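Local coordinates for OBG-type G domain-containing protein (Pyrococcus horikoshii, PDB 2E87) that binds GDP and is probably a GTP-binding protein of the Obg class, although its cellular role is unknown, at residues 207-219 with 327-339. Numbering follows the deposited sequence.
Sequences GQFEDGYFRYQII and KEEIIKTLRPLAE
In this Obg-type G domain, which holds GDP, the antiparallel hairpin of strands 204-211 and 214-220 packs across helix 323-350, and F209, Y216 and F214 meet the helix in turn. K327 runs over one face of the F209 ring, where its CG lies 4.1 Å from the ring centroid as a CH-pi contact and its NZ, brought back by a bend at chi4 (75°), makes a cation-pi contact 4.2 Å from the same centroid. Y216 CB sits over the opposite face, toward the rim, while I330 CG2 touches the ring edge at F209 CZ (3.7 Å). Trimmed to an alanine here, F209 would no longer offer a ring to K327, whose ammonium would probably lose its aromatic partner while a gap opened beside I330. The hairpin belongs to the mixed sheet of a P-loop G domain, and L187 of helix 180-187, which follows the nucleotide-binding loop, also touches I330. Farther along, Y216 meets L334 CB with its ring edge at CE2 (3.5 Å), and its OH reaches the backbone at R335 CA (3.3 Å). At the type II' turn, the R335 guanidinium turns one face to F214 CD1, with the two planes 62° apart, and its NH2 forms a long salt bridge to D211 OD2 (3.7 Å). A338 CB packs against F214 CD2 at 3.6 Å.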
loop_
_atom_site.group_PDB
_atom_site.type_symbol
_atom_site.label_atom_id
_atom_site.label_comp_id
_atom_site.label_asym_id
_atom_site.label_seq_id
_atom_site.Cartn_x
_atom_site.Cartn_y
_atom_site.Cartn_z
ATOM N N GLY A 207 4.399 -9.165 -15.215
ATOM C CA GLY A 207 4.018 -10.382 -15.892
ATOM C C GLY A 207 4.122 -11.577 -14.982
ATOM O O GLY A 207 4.454 -11.461 -13.807
ATOM N N GLN A 208 3.854 -12.736 -15.551
ATOM C CA GLN A 208 3.901 -13.984 -14.821
ATOM C C GLN A 208 4.174 -15.130 -15.765
ATOM O O GLN A 208 3.733 -15.121 -16.906
ATOM C CB GLN A 208 2.550 -14.256 -14.147
ATOM C CG GLN A 208 2.445 -13.910 -12.674
ATOM C CD GLN A 208 1.162 -14.466 -12.046
ATOM O OE1 GLN A 208 0.791 -15.628 -12.269
ATOM N NE2 GLN A 208 0.485 -13.638 -11.247
ATOM N N PHE A 209 4.929 -16.109 -15.297
ATOM C CA PHE A 209 5.133 -17.294 -16.099
ATOM C C PHE A 209 5.001 -18.460 -15.134
ATOM O O PHE A 209 5.425 -18.384 -13.982
ATOM C CB PHE A 209 6.469 -17.261 -16.857
ATOM C CG PHE A 209 7.660 -17.602 -16.044
ATOM C CD1 PHE A 209 7.942 -18.917 -15.723
ATOM C CD2 PHE A 209 8.557 -16.615 -15.674
ATOM C CE1 PHE A 209 9.101 -19.244 -15.051
ATOM C CE2 PHE A 209 9.720 -16.934 -15.002
ATOM C CZ PHE A 209 9.992 -18.255 -14.691
ATOM N N GLU A 210 4.356 -19.518 -15.598
ATOM C CA GLU A 210 4.125 -20.668 -14.757
ATOM C C GLU A 210 5.049 -21.826 -15.086
ATOM O O GLU A 210 5.357 -22.074 -16.243
ATOM C CB GLU A 210 2.659 -21.085 -14.904
ATOM C CG GLU A 210 2.185 -22.182 -13.949
ATOM C CD GLU A 210 0.665 -22.372 -13.979
ATOM O OE1 GLU A 210 0.105 -22.633 -15.070
ATOM O OE2 GLU A 210 0.029 -22.260 -12.906
ATOM N N ASP A 211 5.536 -22.499 -14.056
ATOM C CA ASP A 211 6.367 -23.673 -14.244
ATOM C C ASP A 211 5.796 -24.713 -13.296
ATOM O O ASP A 211 5.847 -24.548 -12.077
ATOM C CB ASP A 211 7.828 -23.424 -13.891
ATOM C CG ASP A 211 8.683 -24.645 -14.150
ATOM O OD1 ASP A 211 8.702 -25.097 -15.318
ATOM O OD2 ASP A 211 9.312 -25.162 -13.198
ATOM N N GLY A 212 5.273 -25.797 -13.863
ATOM C CA GLY A 212 4.648 -26.809 -13.037
ATOM C C GLY A 212 3.368 -26.124 -12.589
ATOM O O GLY A 212 2.606 -25.630 -13.424
ATOM N N TYR A 213 3.120 -26.071 -11.287
ATOM C CA TYR A 213 1.929 -25.379 -10.812
ATOM C C TYR A 213 2.359 -24.147 -9.996
ATOM O O TYR A 213 1.566 -23.553 -9.274
ATOM C CB TYR A 213 1.030 -26.329 -9.999
ATOM C CG TYR A 213 1.671 -26.944 -8.777
ATOM C CD1 TYR A 213 1.781 -26.226 -7.592
ATOM C CD2 TYR A 213 2.153 -28.254 -8.798
ATOM C CE1 TYR A 213 2.348 -26.794 -6.451
ATOM C CE2 TYR A 213 2.730 -28.833 -7.659
ATOM C CZ TYR A 213 2.817 -28.091 -6.490
ATOM O OH TYR A 213 3.329 -28.647 -5.348
ATOM N N PHE A 214 3.625 -23.766 -10.142
ATOM C CA PHE A 214 4.166 -22.608 -9.443
ATOM C C PHE A 214 4.165 -21.386 -10.363
ATOM O O PHE A 214 4.391 -21.491 -11.572
ATOM C CB PHE A 214 5.593 -22.878 -8.956
ATOM C CG PHE A 214 5.714 -24.080 -8.057
ATOM C CD1 PHE A 214 5.765 -25.369 -8.593
ATOM C CD2 PHE A 214 5.755 -23.929 -6.674
ATOM C CE1 PHE A 214 5.854 -26.483 -7.761
ATOM C CE2 PHE A 214 5.843 -25.026 -5.834
ATOM C CZ PHE A 214 5.893 -26.308 -6.375
ATOM N N ARG A 215 3.889 -20.226 -9.783
ATOM C CA ARG A 215 3.860 -18.994 -10.546
ATOM C C ARG A 215 5.025 -18.105 -10.150
ATOM O O ARG A 215 5.418 -18.057 -8.977
ATOM C CB ARG A 215 2.529 -18.284 -10.325
ATOM C CG ARG A 215 1.339 -19.086 -10.850
ATOM C CD ARG A 215 0.060 -18.771 -10.079
ATOM N NE ARG A 215 -0.926 -18.051 -10.882
ATOM C CZ ARG A 215 -1.567 -18.568 -11.927
ATOM N NH1 ARG A 215 -1.333 -19.819 -12.303
ATOM N NH2 ARG A 215 -2.441 -17.832 -12.599
ATOM N N TYR A 216 5.606 -17.439 -11.144
ATOM C CA TYR A 216 6.715 -16.524 -10.904
ATOM C C TYR A 216 6.336 -15.171 -11.452
ATOM O O TYR A 216 5.927 -15.053 -12.605
ATOM C CB TYR A 216 7.990 -17.001 -11.586
ATOM C CG TYR A 216 8.485 -18.303 -11.043
ATOM C CD1 TYR A 216 8.016 -19.506 -11.551
ATOM C CD2 TYR A 216 9.386 -18.340 -9.981
ATOM C CE1 TYR A 216 8.427 -20.714 -11.016
ATOM C CE2 TYR A 216 9.797 -19.543 -9.441
ATOM C CZ TYR A 216 9.309 -20.731 -9.966
ATOM O OH TYR A 216 9.693 -21.942 -9.436
ATOM N N GLN A 217 6.450 -14.148 -10.618
ATOM C CA GLN A 217 6.112 -12.806 -11.052
ATOM C C GLN A 217 7.348 -12.086 -11.641
ATOM O O GLN A 217 8.447 -12.179 -11.104
ATOM C CB GLN A 217 5.548 -12.015 -9.869
ATOM C CG GLN A 217 4.927 -10.696 -10.272
ATOM C CD GLN A 217 4.296 -9.968 -9.109
ATOM O OE1 GLN A 217 4.959 -9.657 -8.112
ATOM N NE2 GLN A 217 3.006 -9.687 -9.227
ATOM N N ILE A 218 7.152 -11.374 -12.746
ATOM C CA ILE A 218 8.236 -10.638 -13.393
ATOM C C ILE A 218 7.845 -9.165 -13.553
ATOM O O ILE A 218 6.770 -8.865 -14.064
ATOM C CB ILE A 218 8.535 -11.169 -14.831
ATOM C CG1 ILE A 218 8.515 -12.707 -14.878
ATOM C CG2 ILE A 218 9.890 -10.657 -15.285
ATOM C CD1 ILE A 218 9.581 -13.381 -14.038
ATOM N N ILE A 219 8.708 -8.253 -13.111
ATOM C CA ILE A 219 8.445 -6.821 -13.274
ATOM C C ILE A 219 9.696 -6.121 -13.776
ATOM O O ILE A 219 10.811 -6.575 -13.531
ATOM C CB ILE A 219 8.039 -6.114 -11.951
ATOM C CG1 ILE A 219 9.214 -6.100 -10.980
ATOM C CG2 ILE A 219 6.859 -6.811 -11.317
ATOM C CD1 ILE A 219 8.957 -5.281 -9.728
ATOM N N LYS A 327 15.060 -18.334 -18.063
ATOM C CA LYS A 327 13.892 -18.925 -17.423
ATOM C C LYS A 327 14.374 -20.069 -16.543
ATOM O O LYS A 327 13.976 -20.200 -15.385
ATOM C CB LYS A 327 12.940 -19.458 -18.489
ATOM C CG LYS A 327 11.488 -19.478 -18.098
ATOM C CD LYS A 327 10.663 -20.159 -19.172
ATOM C CE LYS A 327 9.183 -19.835 -19.048
ATOM N NZ LYS A 327 8.901 -18.451 -19.524
ATOM N N GLU A 328 15.247 -20.892 -17.107
ATOM C CA GLU A 328 15.800 -22.028 -16.389
ATOM C C GLU A 328 16.446 -21.544 -15.107
ATOM O O GLU A 328 16.168 -22.056 -14.025
ATOM C CB GLU A 328 16.873 -22.732 -17.228
ATOM C CG GLU A 328 16.392 -23.728 -18.283
ATOM C CD GLU A 328 17.551 -24.251 -19.152
ATOM O OE1 GLU A 328 18.587 -24.689 -18.589
ATOM O OE2 GLU A 328 17.420 -24.226 -20.399
ATOM N N GLU A 329 17.326 -20.558 -15.242
ATOM C CA GLU A 329 18.046 -20.022 -14.097
ATOM C C GLU A 329 17.112 -19.372 -13.066
ATOM O O GLU A 329 17.396 -19.411 -11.863
ATOM C CB GLU A 329 19.109 -19.025 -14.575
ATOM C CG GLU A 329 20.022 -18.498 -13.481
ATOM C CD GLU A 329 20.709 -19.608 -12.706
ATOM O OE1 GLU A 329 21.233 -20.547 -13.348
ATOM O OE2 GLU A 329 20.734 -19.539 -11.457
ATOM N N ILE A 330 16.009 -18.784 -13.533
ATOM C CA ILE A 330 15.043 -18.147 -12.632
ATOM C C ILE A 330 14.446 -19.235 -11.765
ATOM O O ILE A 330 14.419 -19.133 -10.542
ATOM C CB ILE A 330 13.898 -17.473 -13.409
ATOM C CG1 ILE A 330 14.424 -16.228 -14.115
ATOM C CG2 ILE A 330 12.730 -17.166 -12.478
ATOM C CD1 ILE A 330 13.380 -15.531 -14.970
ATOM N N ILE A 331 13.976 -20.283 -12.431
ATOM C CA ILE A 331 13.367 -21.424 -11.773
ATOM C C ILE A 331 14.293 -22.079 -10.766
ATOM O O ILE A 331 13.875 -22.418 -9.664
ATOM C CB ILE A 331 12.940 -22.466 -12.804
ATOM C CG1 ILE A 331 11.824 -21.886 -13.674
ATOM C CG2 ILE A 331 12.499 -23.734 -12.095
ATOM C CD1 ILE A 331 11.731 -22.481 -15.040
ATOM N N LYS A 332 15.553 -22.258 -11.133
ATOM C CA LYS A 332 16.499 -22.880 -10.218
ATOM C C LYS A 332 16.725 -22.026 -8.978
ATOM O O LYS A 332 16.945 -22.542 -7.884
ATOM C CB LYS A 332 17.838 -23.120 -10.919
ATOM C CG LYS A 332 18.943 -23.568 -9.975
ATOM C CD LYS A 332 20.279 -23.687 -10.684
ATOM C CE LYS A 332 21.358 -24.184 -9.725
ATOM N NZ LYS A 332 22.649 -24.388 -10.434
ATOM N N THR A 333 16.668 -20.712 -9.157
ATOM C CA THR A 333 16.896 -19.782 -8.062
ATOM C C THR A 333 15.684 -19.598 -7.171
ATOM O O THR A 333 15.813 -19.501 -5.953
ATOM C CB THR A 333 17.293 -18.377 -8.590
ATOM O OG1 THR A 333 18.464 -18.481 -9.412
ATOM C CG2 THR A 333 17.574 -17.424 -7.432
ATOM N N LEU A 334 14.502 -19.572 -7.775
ATOM C CA LEU A 334 13.300 -19.318 -7.011
ATOM C C LEU A 334 12.345 -20.463 -6.677
ATOM O O LEU A 334 11.429 -20.266 -5.881
ATOM C CB LEU A 334 12.531 -18.187 -7.692
ATOM C CG LEU A 334 13.305 -16.877 -7.897
ATOM C CD1 LEU A 334 12.374 -15.855 -8.503
ATOM C CD2 LEU A 334 13.859 -16.353 -6.571
ATOM N N ARG A 335 12.539 -21.648 -7.253
ATOM C CA ARG A 335 11.637 -22.767 -6.957
ATOM C C ARG A 335 11.572 -23.091 -5.461
ATOM O O ARG A 335 10.505 -23.407 -4.933
ATOM C CB ARG A 335 12.033 -24.016 -7.744
ATOM C CG ARG A 335 11.169 -25.221 -7.446
ATOM C CD ARG A 335 11.390 -26.316 -8.474
ATOM N NE ARG A 335 10.285 -26.373 -9.424
ATOM C CZ ARG A 335 9.253 -27.204 -9.326
ATOM N NH1 ARG A 335 9.179 -28.066 -8.317
ATOM N NH2 ARG A 335 8.286 -27.160 -10.234
ATOM N N PRO A 336 12.715 -23.042 -4.761
ATOM C CA PRO A 336 12.634 -23.340 -3.329
ATOM C C PRO A 336 11.708 -22.363 -2.609
ATOM O O PRO A 336 10.814 -22.774 -1.872
ATOM C CB PRO A 336 14.095 -23.248 -2.858
ATOM C CG PRO A 336 14.813 -22.525 -3.969
ATOM C CD PRO A 336 14.115 -23.010 -5.208
ATOM N N LEU A 337 11.911 -21.068 -2.835
ATOM C CA LEU A 337 11.067 -20.061 -2.208
ATOM C C LEU A 337 9.608 -20.283 -2.589
ATOM O O LEU A 337 8.715 -20.073 -1.779
ATOM C CB LEU A 337 11.488 -18.650 -2.627
ATOM C CG LEU A 337 10.543 -17.560 -2.102
ATOM C CD1 LEU A 337 10.509 -17.608 -0.581
ATOM C CD2 LEU A 337 10.987 -16.186 -2.582
ATOM N N ALA A 338 9.370 -20.701 -3.828
ATOM C CA ALA A 338 8.008 -20.941 -4.299
ATOM C C ALA A 338 7.340 -22.075 -3.511
ATOM O O ALA A 338 6.154 -22.002 -3.187
ATOM C CB ALA A 338 8.023 -21.278 -5.787
ATOM N N GLU A 339 8.107 -23.123 -3.210
ATOM C CA GLU A 339 7.587 -24.262 -2.453
ATOM C C GLU A 339 7.339 -23.836 -1.006
ATOM O O GLU A 339 6.325 -24.194 -0.409
ATOM C CB GLU A 339 8.577 -25.440 -2.509
ATOM C CG GLU A 339 8.781 -25.994 -3.925
ATOM C CD GLU A 339 9.842 -27.093 -4.017
ATOM O OE1 GLU A 339 10.945 -26.928 -3.450
ATOM O OE2 GLU A 339 9.580 -28.118 -4.679
#